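PDB 3HDX: SusD superfamily protein from Bacteroides thetaiotaomicron VPI-5482, which probably binds polysaccharide at the outer membrane as a SusD homologue in carbohydrate uptake. Local coordinates for residues Ala17-Gly20 with Val21-Leu24; Arg77-Ala80 with Val81-Ala84; Val399-Lys402 with Lys403-Asn407; Ser411-Ala414 with Glu415-Glu419; Glu445-Leu448 with Arg449-Ser452. All coordinates share one frame; numbering follows the deposited sequence.

Interaction 1. Residues Ala17-Gly20 with Val21-Leu24; sequences ALMG and VYGL
L18 and M19 (a selenomethionine) both meet the aromatic side chain of Y22 along one turn of helix 11-30. The L18 and Y22 side chains run side by side in the same direction, and CD1 of L18 lies 4.0 Å from CE2 of Y22. A chi1 of 174° lays CG of L18 beside the carbonyl carbon, and CD1 is the methyl that meets the ring. M19 adds a Met-aromatic contact, its SE 5.4 Å from the centroid of the Y22 ring and oblique to it. The ring's polar end is engaged farther off, Y22 OH bonding to OE1 of Q113 and N of F194. Helix 11-30 lies in a region matching the outer-membrane starch-binding family of the TPR clan; it packs against helices 104-129 and 76-91, as in the helical scaffold of SusD proteins. Backbone bonds follow the i to i+4 pattern: the amide of Y22 gives its proton to L18 O at 3.2 Å, and G23 N and L24 N donate in the same way to M19 O and G20 O. V21 N bonds to A17 O at 3.0 Å and more weakly to L18 O. CG of L24 comes within 3.3 Å of G20 O.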
loop_
_atom_site.group_PDB
_atom_site.type_symbol
_atom_site.label_atom_id
_atom_site.label_comp_id
_atom_site.label_asym_id
_atom_site.label_seq_id
_atom_site.Cartn_x
_atom_site.Cartn_y
_atom_site.Cartn_z
ATOM N N ALA A 17 1.865 -10.013 21.570
ATOM C CA ALA A 17 2.181 -10.774 20.359
ATOM C C ALA A 17 1.411 -10.228 19.152
ATOM O O ALA A 17 1.964 -10.114 18.054
ATOM C CB ALA A 17 1.909 -12.286 20.550
ATOM N N LEU A 18 0.134 -9.901 19.346
ATOM C CA LEU A 18 -0.691 -9.355 18.249
ATOM C C LEU A 18 -0.063 -8.035 17.779
ATOM O O LEU A 18 0.157 -7.812 16.572
ATOM C CB LEU A 18 -2.149 -9.104 18.710
ATOM C CG LEU A 18 -3.052 -8.418 17.690
ATOM C CD1 LEU A 18 -3.172 -9.268 16.410
ATOM C CD2 LEU A 18 -4.438 -8.065 18.332
HETATM N N MSE A 19 0.232 -7.143 18.740
HETATM C CA MSE A 19 0.844 -5.841 18.387
HETATM C C MSE A 19 2.201 -6.066 17.691
HETATM O O MSE A 19 2.570 -5.307 16.777
HETATM C CB MSE A 19 0.927 -4.905 19.599
HETATM C CG MSE A 19 -0.464 -4.576 20.213
HETATM SE SE MSE A 19 -1.851 -4.016 18.961
HETATM C CE MSE A 19 -3.402 -4.441 20.012
ATOM N N GLY A 20 2.906 -7.143 18.060
ATOM C CA GLY A 20 4.142 -7.499 17.405
ATOM C C GLY A 20 3.981 -7.871 15.941
ATOM O O GLY A 20 4.839 -7.529 15.134
ATOM N N VAL A 21 2.893 -8.585 15.593
ATOM C CA VAL A 21 2.643 -8.935 14.178
ATOM C C VAL A 21 2.396 -7.636 13.364
ATOM O O VAL A 21 2.938 -7.476 12.256
ATOM C CB VAL A 21 1.507 -9.952 14.000
ATOM C CG1 VAL A 21 1.354 -10.318 12.520
ATOM C CG2 VAL A 21 1.781 -11.226 14.852
ATOM N N TYR A 22 1.622 -6.699 13.930
ATOM C CA TYR A 22 1.441 -5.382 13.310
ATOM C C TYR A 22 2.775 -4.674 13.125
ATOM O O TYR A 22 3.033 -4.093 12.079
ATOM C CB TYR A 22 0.497 -4.481 14.110
ATOM C CG TYR A 22 -0.995 -4.754 13.893
ATOM C CD1 TYR A 22 -1.656 -4.225 12.777
ATOM C CD2 TYR A 22 -1.734 -5.515 14.772
ATOM C CE1 TYR A 22 -3.013 -4.475 12.534
ATOM C CE2 TYR A 22 -3.084 -5.769 14.557
ATOM C CZ TYR A 22 -3.734 -5.217 13.447
ATOM O OH TYR A 22 -5.062 -5.459 13.250
ATOM N N GLY A 23 3.613 -4.708 14.157
ATOM C CA GLY A 23 4.907 -4.058 14.094
ATOM C C GLY A 23 5.818 -4.604 13.021
ATOM O O GLY A 23 6.495 -3.848 12.312
ATOM N N LEU A 24 5.831 -5.935 12.915
ATOM C CA LEU A 24 6.616 -6.607 11.895
ATOM C C LEU A 24 6.121 -6.262 10.498
ATOM O O LEU A 24 6.934 -6.135 9.586
ATOM C CB LEU A 24 6.623 -8.122 12.116
ATOM C CG LEU A 24 7.397 -8.600 13.354
ATOM C CD1 LEU A 24 7.068 -10.060 13.633
ATOM C CD2 LEU A 24 8.890 -8.369 13.124
#

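Interaction 2. Residues Arg77-Ala80 with Val81-Ala84; sequences RFYA and VINA
I82 reaches back along helix 76-91 to the ring of Y79, an i to i+3 pairing. This helix packs against helices 11-30 and 104-129 in a helical region of the TPR clan, V81 and A84 meeting L24 of the former. The terminal CD1 of I82 stands 3.7 Å from CD1 and 3.9 Å from CE1 of Y79, approaching the ring obliquely while the two side chains run the same way. In both residues the branch concerned is anti to the carbonyl carbon (chi1 -72° for Y79, -70° for I82), which turns both toward the start of the helix. I82 CD1 also rests 3.6 Å from F78 O, the same oxygen that receives the backbone N-H of I82. Behind this pair, N83 N bonds to Y79 O at 2.8 Å.

Farther out, the phenol is fixed by a hydrogen bond from Y79 OH to P133 O and by edge-to-face contacts with W75 and F144, while Y122 and M125 of helix 104-129 touch both Y79 and I82. N83 ND2 bonds to Y139 O. R77 has its guanidinium anchored by A28 O and V72 O, and CE2 of F78 sits 3.6 Å above one face of that group, displaced toward its rim.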
loop_
_atom_site.group_PDB
_atom_site.type_symbol
_atom_site.label_atom_id
_atom_site.label_comp_id
_atom_site.label_asym_id
_atom_site.label_seq_id
_atom_site.Cartn_x
_atom_site.Cartn_y
_atom_site.Cartn_z
ATOM N N ARG A 77 12.214 -9.894 5.916
ATOM C CA ARG A 77 11.268 -9.124 6.695
ATOM C C ARG A 77 9.799 -9.498 6.457
ATOM O O ARG A 77 8.985 -9.402 7.366
ATOM C CB ARG A 77 11.494 -7.623 6.513
ATOM C CG ARG A 77 11.278 -7.128 5.091
ATOM C CD ARG A 77 11.869 -5.724 4.870
ATOM N NE ARG A 77 11.617 -5.208 3.521
ATOM C CZ ARG A 77 12.324 -5.526 2.424
ATOM N NH1 ARG A 77 13.312 -6.442 2.473
ATOM N NH2 ARG A 77 12.052 -4.941 1.247
ATOM N N PHE A 78 9.491 -9.957 5.255
ATOM C CA PHE A 78 8.144 -10.466 4.969
ATOM C C PHE A 78 7.893 -11.811 5.645
ATOM O O PHE A 78 6.846 -12.002 6.237
ATOM C CB PHE A 78 7.873 -10.480 3.468
ATOM C CG PHE A 78 7.771 -9.099 2.909
ATOM C CD1 PHE A 78 6.534 -8.432 2.965
ATOM C CD2 PHE A 78 8.876 -8.416 2.443
ATOM C CE1 PHE A 78 6.415 -7.126 2.491
ATOM C CE2 PHE A 78 8.740 -7.099 1.998
ATOM C CZ PHE A 78 7.530 -6.477 2.023
ATOM N N TYR A 79 8.846 -12.731 5.556
ATOM C CA TYR A 79 8.728 -14.019 6.258
ATOM C C TYR A 79 8.695 -13.823 7.780
ATOM O O TYR A 79 8.062 -14.617 8.482
ATOM C CB TYR A 79 9.756 -15.059 5.794
ATOM C CG TYR A 79 9.390 -15.535 4.432
ATOM C CD1 TYR A 79 8.296 -16.402 4.277
ATOM C CD2 TYR A 79 10.082 -15.139 3.304
ATOM C CE1 TYR A 79 7.887 -16.810 3.030
ATOM C CE2 TYR A 79 9.685 -15.556 2.076
ATOM C CZ TYR A 79 8.592 -16.402 1.935
ATOM O OH TYR A 79 8.205 -16.746 0.674
ATOM N N ALA A 80 9.290 -12.732 8.299
ATOM C CA ALA A 80 9.166 -12.456 9.734
ATOM C C ALA A 80 7.695 -12.243 10.124
ATOM O O ALA A 80 7.245 -12.689 11.191
ATOM C CB ALA A 80 10.036 -11.260 10.167
ATOM N N VAL A 81 6.950 -11.545 9.259
ATOM C CA VAL A 81 5.511 -11.342 9.505
ATOM C C VAL A 81 4.773 -12.691 9.464
ATOM O O VAL A 81 3.980 -13.020 10.350
ATOM C CB VAL A 81 4.889 -10.435 8.443
ATOM C CG1 VAL A 81 3.346 -10.363 8.606
ATOM C CG2 VAL A 81 5.543 -9.045 8.445
ATOM N N ILE A 82 4.997 -13.413 8.373
ATOM C CA ILE A 82 4.314 -14.690 8.097
ATOM C C ILE A 82 4.552 -15.679 9.263
ATOM O O ILE A 82 3.626 -16.281 9.764
ATOM C CB ILE A 82 4.810 -15.259 6.745
ATOM C CG1 ILE A 82 4.281 -14.370 5.590
ATOM C CG2 ILE A 82 4.425 -16.751 6.554
ATOM C CD1 ILE A 82 5.104 -14.454 4.274
ATOM N N ASN A 83 5.799 -15.795 9.718
ATOM C CA ASN A 83 6.140 -16.728 10.783
ATOM C C ASN A 83 5.523 -16.294 12.133
ATOM O O ASN A 83 4.973 -17.121 12.887
ATOM C CB ASN A 83 7.662 -16.880 10.874
ATOM C CG ASN A 83 8.081 -18.163 11.532
ATOM O OD1 ASN A 83 7.396 -19.175 11.404
ATOM N ND2 ASN A 83 9.227 -18.148 12.171
ATOM N N ALA A 84 5.598 -15.003 12.451
ATOM C CA ALA A 84 5.001 -14.501 13.702
ATOM C C ALA A 84 3.479 -14.743 13.713
ATOM O O ALA A 84 2.893 -15.129 14.746
ATOM C CB ALA A 84 5.320 -13.023 13.906
#

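Interaction 3. Residues Val399-Lys402 with Lys403-Asn407; sequences VSFK and KDFGN
K403, D404 and F405 fold back onto V399-F401 as the short helix 401-405 starts, with S400 at its N-cap position. K403 gives its backbone amide proton to a water 2.9 Å from K403 N, which also bonds to S400 OG at 2.7 Å in one of that serine's two conformers. The D404 side chain takes the backbone N-H of S400 on OD2 at 2.9 Å, through that oxygen's anti lone pair, while D404 N makes an i to i+4 bond of 3.0 Å to S400 O. The other carboxylate oxygen, D404 OD1, forms a salt bridge with R397, so each oxygen has a partner. F405 turns its ring edge to V399, whose CG2 lies near the ring plane, 3.7 Å from F405 CE2. Beyond, the ring packs on S411, L412 and E415 of the following helix. G406 leaves the helix with positive phi; its N bonds to K402 O at 2.9 Å. N407 also adopts positive phi, and its backbone N reaches back to F401 O at 3.0 Å, from above the carbonyl plane. This brings its backbone over the F401 ring in a CH-pi contact, N407 CA standing 3.5 Å from the ring centroid and 11° off its normal.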
loop_
_atom_site.group_PDB
_atom_site.type_symbol
_atom_site.label_atom_id
_atom_site.label_comp_id
_atom_site.label_asym_id
_atom_site.label_seq_id
_atom_site.Cartn_x
_atom_site.Cartn_y
_atom_site.Cartn_z
ATOM N N VAL A 399 -16.422 14.855 -16.239
ATOM C CA VAL A 399 -16.232 14.396 -17.587
ATOM C C VAL A 399 -17.359 13.454 -17.994
ATOM O O VAL A 399 -18.087 12.940 -17.153
ATOM C CB VAL A 399 -14.857 13.739 -17.821
ATOM C CG1 VAL A 399 -13.725 14.803 -17.669
ATOM C CG2 VAL A 399 -14.649 12.518 -16.855
ATOM N N SER A 400 -17.500 13.283 -19.308
ATOM C CA SER A 400 -18.491 12.362 -19.857
ATOM C C SER A 400 -17.843 11.497 -20.925
ATOM O O SER A 400 -16.934 11.906 -21.666
ATOM C CB SER A 400 -19.722 13.104 -20.362
ATOM O OG SER A 400 -19.369 13.887 -21.467
ATOM N N PHE A 401 -18.323 10.263 -21.016
ATOM C CA PHE A 401 -17.708 9.272 -21.901
ATOM C C PHE A 401 -17.693 9.692 -23.393
ATOM O O PHE A 401 -16.645 9.591 -24.044
ATOM C CB PHE A 401 -18.357 7.891 -21.648
ATOM C CG PHE A 401 -17.636 6.722 -22.263
ATOM C CD1 PHE A 401 -16.234 6.618 -22.232
ATOM C CD2 PHE A 401 -18.357 5.651 -22.808
ATOM C CE1 PHE A 401 -15.579 5.528 -22.779
ATOM C CE2 PHE A 401 -17.673 4.513 -23.323
ATOM C CZ PHE A 401 -16.301 4.465 -23.305
ATOM N N LYS A 402 -18.826 10.200 -23.901
ATOM C CA LYS A 402 -18.873 10.601 -25.322
ATOM C C LYS A 402 -18.123 11.880 -25.616
ATOM O O LYS A 402 -17.193 11.893 -26.442
ATOM C CB LYS A 402 -20.325 10.685 -25.816
ATOM C CG LYS A 402 -20.455 10.987 -27.286
ATOM C CD LYS A 402 -21.938 10.955 -27.690
ATOM C CE LYS A 402 -22.134 11.491 -29.095
ATOM N NZ LYS A 402 -21.267 10.835 -30.138
ATOM N N LYS A 403 -18.472 12.942 -24.901
ATOM C CA LYS A 403 -17.867 14.266 -25.138
ATOM C C LYS A 403 -16.365 14.299 -24.901
ATOM O O LYS A 403 -15.629 14.888 -25.708
ATOM C CB LYS A 403 -18.546 15.332 -24.280
ATOM C CG LYS A 403 -18.106 16.776 -24.533
ATOM C CD LYS A 403 -18.790 17.722 -23.558
ATOM C CE LYS A 403 -18.331 17.394 -22.141
ATOM N NZ LYS A 403 -18.942 18.236 -21.084
ATOM N N ASP A 404 -15.913 13.661 -23.807
ATOM C CA ASP A 404 -14.482 13.748 -23.422
ATOM C C ASP A 404 -13.597 12.592 -23.845
ATOM O O ASP A 404 -12.364 12.779 -23.942
ATOM C CB ASP A 404 -14.391 14.002 -21.927
ATOM C CG ASP A 404 -15.102 15.256 -21.539
ATOM O OD1 ASP A 404 -14.803 16.290 -22.178
ATOM O OD2 ASP A 404 -15.910 15.277 -20.608
ATOM N N PHE A 405 -14.197 11.435 -24.133
ATOM C CA PHE A 405 -13.400 10.234 -24.518
ATOM C C PHE A 405 -13.820 9.619 -25.825
ATOM O O PHE A 405 -13.208 8.631 -26.241
ATOM C CB PHE A 405 -13.421 9.182 -23.388
ATOM C CG PHE A 405 -12.984 9.729 -22.068
ATOM C CD1 PHE A 405 -11.619 9.852 -21.762
ATOM C CD2 PHE A 405 -13.931 10.178 -21.145
ATOM C CE1 PHE A 405 -11.228 10.433 -20.543
ATOM C CE2 PHE A 405 -13.547 10.727 -19.949
ATOM C CZ PHE A 405 -12.197 10.858 -19.634
ATOM N N GLY A 406 -14.817 10.194 -26.499
ATOM C CA GLY A 406 -15.325 9.633 -27.762
ATOM C C GLY A 406 -15.821 8.202 -27.643
ATOM O O GLY A 406 -15.706 7.445 -28.605
ATOM N N ASN A 407 -16.338 7.829 -26.456
ATOM C CA ASN A 407 -16.763 6.466 -26.161
ATOM C C ASN A 407 -15.637 5.425 -26.351
ATOM O O ASN A 407 -15.904 4.258 -26.613
ATOM C CB ASN A 407 -18.045 6.091 -26.957
ATOM C CG ASN A 407 -19.277 6.918 -26.536
ATOM O OD1 ASN A 407 -19.369 7.409 -25.429
ATOM N ND2 ASN A 407 -20.241 7.041 -27.435
HETATM O O HOH W 1 -20.960 13.230 -23.493
#

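Interaction 4. Residues Ser411-Ala414 with Glu415-Glu419; sequences SLIA and EIFEE. With EDO (1,2-ethanediol), chain E.
L412, I413 and A414 accept regular i to i+4 bonds from I416, F417 and E418, those of I416 N to L412 O and F417 N to I413 O being nearly in line with the carbonyl bond. On one side, CD1 of I416 meets CG of L412 at 4.0 Å. On another, CG2 of I413 comes against the edge of the F417 ring, in its plane, 3.8 Å from CD2, while the same CD2 lies 3.3 Å from I413 O. Helix 409-423 packs here against helix 363-376, C375 touching L412, I413 and I416, and E372 touching F417, within the SusD-family region (TPR clan).

E418 carries polar contacts. A bend at its second torsion (chi2 -55°) brings OE2 near enough to A414 O for one water to bridge them, donating to A414 O at 2.7 Å and to E418 OE2 at 2.8 Å. The same OE2 takes a 2.7 Å bond from O1 of an ethanediol, probably a crystallisation additive, which R430 also holds. E418 OE1 forms a salt bridge to R421. Replacing E418 by alanine takes away both oxygens, and R421 would probably lose its carboxylate mate while the bridging water would lose its second acceptor. E415 OE2 is likewise paired with R422.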
loop_
_atom_site.group_PDB
_atom_site.type_symbol
_atom_site.label_atom_id
_atom_site.label_comp_id
_atom_site.label_asym_id
_atom_site.label_seq_id
_atom_site.Cartn_x
_atom_site.Cartn_y
_atom_site.Cartn_z
ATOM N N SER A 411 -9.148 5.104 -23.944
ATOM C CA SER A 411 -8.914 6.515 -23.593
ATOM C C SER A 411 -9.346 6.750 -22.143
ATOM O O SER A 411 -8.651 7.451 -21.383
ATOM C CB SER A 411 -9.676 7.492 -24.508
ATOM O OG SER A 411 -9.219 7.436 -25.850
ATOM N N LEU A 412 -10.502 6.184 -21.757
ATOM C CA LEU A 412 -10.993 6.313 -20.380
ATOM C C LEU A 412 -10.087 5.565 -19.396
ATOM O O LEU A 412 -9.766 6.091 -18.330
ATOM C CB LEU A 412 -12.464 5.865 -20.288
ATOM C CG LEU A 412 -13.084 5.894 -18.871
ATOM C CD1 LEU A 412 -12.965 7.321 -18.315
ATOM C CD2 LEU A 412 -14.559 5.453 -18.876
ATOM N N ILE A 413 -9.664 4.352 -19.751
ATOM C CA ILE A 413 -8.702 3.608 -18.888
ATOM C C ILE A 413 -7.440 4.436 -18.660
ATOM O O ILE A 413 -7.033 4.621 -17.513
ATOM C CB ILE A 413 -8.343 2.213 -19.464
ATOM C CG1 ILE A 413 -9.537 1.278 -19.381
ATOM C CG2 ILE A 413 -7.086 1.604 -18.740
ATOM C CD1 ILE A 413 -9.386 0.034 -20.292
ATOM N N ALA A 414 -6.900 5.021 -19.719
ATOM C CA ALA A 414 -5.659 5.807 -19.588
ATOM C C ALA A 414 -5.910 6.985 -18.606
ATOM O O ALA A 414 -5.081 7.263 -17.736
ATOM C CB ALA A 414 -5.133 6.277 -20.956
ATOM N N GLU A 415 -7.058 7.640 -18.735
ATOM C CA GLU A 415 -7.379 8.772 -17.858
ATOM C C GLU A 415 -7.583 8.383 -16.380
ATOM O O GLU A 415 -7.142 9.104 -15.485
ATOM C CB GLU A 415 -8.543 9.613 -18.387
ATOM C CG GLU A 415 -8.849 10.851 -17.564
ATOM C CD GLU A 415 -7.692 11.822 -17.430
ATOM O OE1 GLU A 415 -6.754 11.828 -18.278
ATOM O OE2 GLU A 415 -7.735 12.584 -16.448
ATOM N N ILE A 416 -8.214 7.242 -16.146
ATOM C CA ILE A 416 -8.349 6.703 -14.782
ATOM C C ILE A 416 -6.949 6.515 -14.175
ATOM O O ILE A 416 -6.730 6.899 -13.012
ATOM C CB ILE A 416 -9.119 5.383 -14.745
ATOM C CG1 ILE A 416 -10.601 5.614 -15.134
ATOM C CG2 ILE A 416 -9.063 4.735 -13.344
ATOM C CD1 ILE A 416 -11.389 4.400 -15.514
ATOM N N PHE A 417 -6.012 5.949 -14.957
ATOM C CA PHE A 417 -4.626 5.836 -14.458
ATOM C C PHE A 417 -3.924 7.188 -14.245
ATOM O O PHE A 417 -3.150 7.306 -13.313
ATOM C CB PHE A 417 -3.818 4.853 -15.279
ATOM C CG PHE A 417 -4.143 3.451 -14.928
ATOM C CD1 PHE A 417 -3.628 2.892 -13.757
ATOM C CD2 PHE A 417 -4.996 2.677 -15.707
ATOM C CE1 PHE A 417 -3.934 1.578 -13.399
ATOM C CE2 PHE A 417 -5.291 1.392 -15.343
ATOM C CZ PHE A 417 -4.788 0.841 -14.190
ATOM N N GLU A 418 -4.234 8.213 -15.050
ATOM C CA GLU A 418 -3.673 9.545 -14.790
ATOM C C GLU A 418 -4.268 10.130 -13.515
ATOM O O GLU A 418 -3.585 10.837 -12.797
ATOM C CB GLU A 418 -3.917 10.502 -15.963
ATOM C CG GLU A 418 -3.183 10.094 -17.215
ATOM C CD GLU A 418 -1.676 9.904 -17.037
ATOM O OE1 GLU A 418 -1.049 10.757 -16.413
ATOM O OE2 GLU A 418 -1.136 8.881 -17.545
ATOM N N GLU A 419 -5.553 9.860 -13.260
ATOM C CA GLU A 419 -6.165 10.324 -12.005
ATOM C C GLU A 419 -5.513 9.633 -10.795
ATOM O O GLU A 419 -5.255 10.263 -9.753
ATOM C CB GLU A 419 -7.688 10.194 -12.012
ATOM C CG GLU A 419 -8.356 11.014 -10.868
ATOM C CD GLU A 419 -8.175 12.518 -10.979
ATOM O OE1 GLU A 419 -7.961 13.056 -12.090
ATOM O OE2 GLU A 419 -8.302 13.182 -9.932
HETATM C C1 EDO E . 1.139 6.504 -18.228
HETATM O O1 EDO E . 0.844 7.138 -16.968
HETATM C C2 EDO E . 2.242 7.241 -18.945
HETATM O O2 EDO E . 3.416 7.187 -18.132
HETATM O O HOH W 2 -2.489 6.599 -18.327
#

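Interaction 5. Residues Glu445-Leu448 with Arg449-Ser452; sequences EAFL and RLIS
I451 lies against F447 and L448 one turn back on helix 445-453. Its CB stands 3.5 Å from L448 O. From there CG1, anti to the carbonyl carbon (chi1 -68°), heads back along the helix and comes to 3.4 Å from F447 O and 4.1 Å from F447 CD1. The tip, CD1, ends 4.2 Å from the same F447 CD1 and also approaches L448 CD2, so the chain bridges the two residues. The F447 ring meets it obliquely and takes a looser contact from CD2 of L450. With alanine at I451, CG1 and CD1 are gone, and a gap would probably open beside F447 CD1, leaving the ring freer to turn.

Backbone bonds tie the same turn: I451 N donates to F447 O at 3.0 Å, and S452 N to L448 O. On the opposite, solvent-facing flank, a water links A446 O to R449, accepting from NH1 at 3.1 Å in the plane of the guanidinium; a bend at chi2 (-93°) brings the group round to it. Q438 of helix 430-441 touches F447, L448 and I451. These three turn to that helix and L450 meets N60 and F476, while E445, A446, R449 and S452 are exposed, consistent with an amphipathic surface helix.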
loop_
_atom_site.group_PDB
_atom_site.type_symbol
_atom_site.label_atom_id
_atom_site.label_comp_id
_atom_site.label_asym_id
_atom_site.label_seq_id
_atom_site.Cartn_x
_atom_site.Cartn_y
_atom_site.Cartn_z
ATOM N N GLU A 445 4.992 -2.389 -26.333
ATOM C CA GLU A 445 5.519 -3.746 -26.484
ATOM C C GLU A 445 6.750 -3.991 -25.619
ATOM O O GLU A 445 6.913 -5.093 -25.107
ATOM C CB GLU A 445 5.807 -4.048 -27.965
ATOM C CG GLU A 445 4.554 -4.232 -28.814
ATOM C CD GLU A 445 3.872 -5.593 -28.629
ATOM O OE1 GLU A 445 4.526 -6.523 -28.124
ATOM O OE2 GLU A 445 2.662 -5.701 -29.001
ATOM N N ALA A 446 7.608 -2.978 -25.432
ATOM C CA ALA A 446 8.787 -3.141 -24.576
ATOM C C ALA A 446 8.386 -3.405 -23.137
ATOM O O ALA A 446 8.931 -4.279 -22.494
ATOM C CB ALA A 446 9.745 -1.916 -24.682
ATOM N N PHE A 447 7.361 -2.682 -22.670
ATOM C CA PHE A 447 6.831 -2.887 -21.312
ATOM C C PHE A 447 6.124 -4.262 -21.253
ATOM O O PHE A 447 6.285 -4.995 -20.284
ATOM C CB PHE A 447 5.880 -1.744 -20.959
ATOM C CG PHE A 447 5.594 -1.556 -19.485
ATOM C CD1 PHE A 447 5.920 -2.484 -18.483
ATOM C CD2 PHE A 447 4.937 -0.390 -19.099
ATOM C CE1 PHE A 447 5.593 -2.238 -17.162
ATOM C CE2 PHE A 447 4.621 -0.150 -17.757
ATOM C CZ PHE A 447 4.965 -1.076 -16.806
ATOM N N LEU A 448 5.351 -4.629 -22.274
ATOM C CA LEU A 448 4.720 -5.983 -22.279
ATOM C C LEU A 448 5.775 -7.091 -22.194
ATOM O O LEU A 448 5.585 -8.099 -21.501
ATOM C CB LEU A 448 3.815 -6.173 -23.499
ATOM C CG LEU A 448 2.557 -5.322 -23.543
ATOM C CD1 LEU A 448 1.962 -5.338 -24.977
ATOM C CD2 LEU A 448 1.572 -5.844 -22.455
ATOM N N ARG A 449 6.916 -6.884 -22.854
ATOM C CA ARG A 449 8.010 -7.883 -22.770
ATOM C C ARG A 449 8.618 -7.877 -21.380
ATOM O O ARG A 449 8.981 -8.916 -20.872
ATOM C CB ARG A 449 9.037 -7.649 -23.860
ATOM C CG ARG A 449 10.271 -8.537 -23.815
ATOM C CD ARG A 449 11.334 -7.847 -23.049
ATOM N NE ARG A 449 12.535 -8.645 -22.970
ATOM C CZ ARG A 449 13.673 -8.190 -22.445
ATOM N NH1 ARG A 449 13.783 -6.944 -21.948
ATOM N NH2 ARG A 449 14.715 -9.004 -22.435
ATOM N N LEU A 450 8.783 -6.698 -20.775
ATOM C CA LEU A 450 9.270 -6.616 -19.394
ATOM C C LEU A 450 8.358 -7.409 -18.445
ATOM O O LEU A 450 8.843 -8.091 -17.533
ATOM C CB LEU A 450 9.354 -5.156 -18.952
ATOM C CG LEU A 450 10.139 -4.859 -17.675
ATOM C CD1 LEU A 450 11.649 -5.024 -17.882
ATOM C CD2 LEU A 450 9.885 -3.449 -17.207
ATOM N N ILE A 451 7.047 -7.360 -18.689
ATOM C CA ILE A 451 6.074 -8.102 -17.863
ATOM C C ILE A 451 6.249 -9.602 -18.077
ATOM O O ILE A 451 6.422 -10.349 -17.110
ATOM C CB ILE A 451 4.624 -7.686 -18.169
ATOM C CG1 ILE A 451 4.380 -6.236 -17.707
ATOM C CG2 ILE A 451 3.605 -8.642 -17.487
ATOM C CD1 ILE A 451 3.131 -5.587 -18.297
ATOM N N SER A 452 6.251 -10.036 -19.340
ATOM C CA SER A 452 6.337 -11.471 -19.633
ATOM C C SER A 452 7.677 -12.095 -19.227
ATOM O O SER A 452 7.730 -13.275 -18.846
ATOM C CB SER A 452 6.042 -11.746 -21.101
ATOM O OG SER A 452 7.022 -11.192 -21.943
HETATM O O HOH W 3 11.606 -4.704 -21.971
#

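How the interactions relate
Four of the interactions lie within single helices, while interaction 3 spans the short helix 401-405 and the turns at its ends; all follow in series along the chain. Interactions 1 and 2, on helices 11-30 and 76-91, have centres about 10 Å apart and touch, L24 CD1 packing on A84 CB at 3.5 Å. Interactions 3 and 4, centres about 12 Å apart, sit on the consecutive helices 401-405 and 409-423; F405 CE1 reaches E415 CB at 3.5 Å. Interactions 1 and 3 are about 48 Å apart between centres. Interaction 5, at the surface, has its centre about 20 Å from that of interaction 4. The two touching pairs thus join neighbouring helices in different family regions, on opposite sides of a protein about half helical.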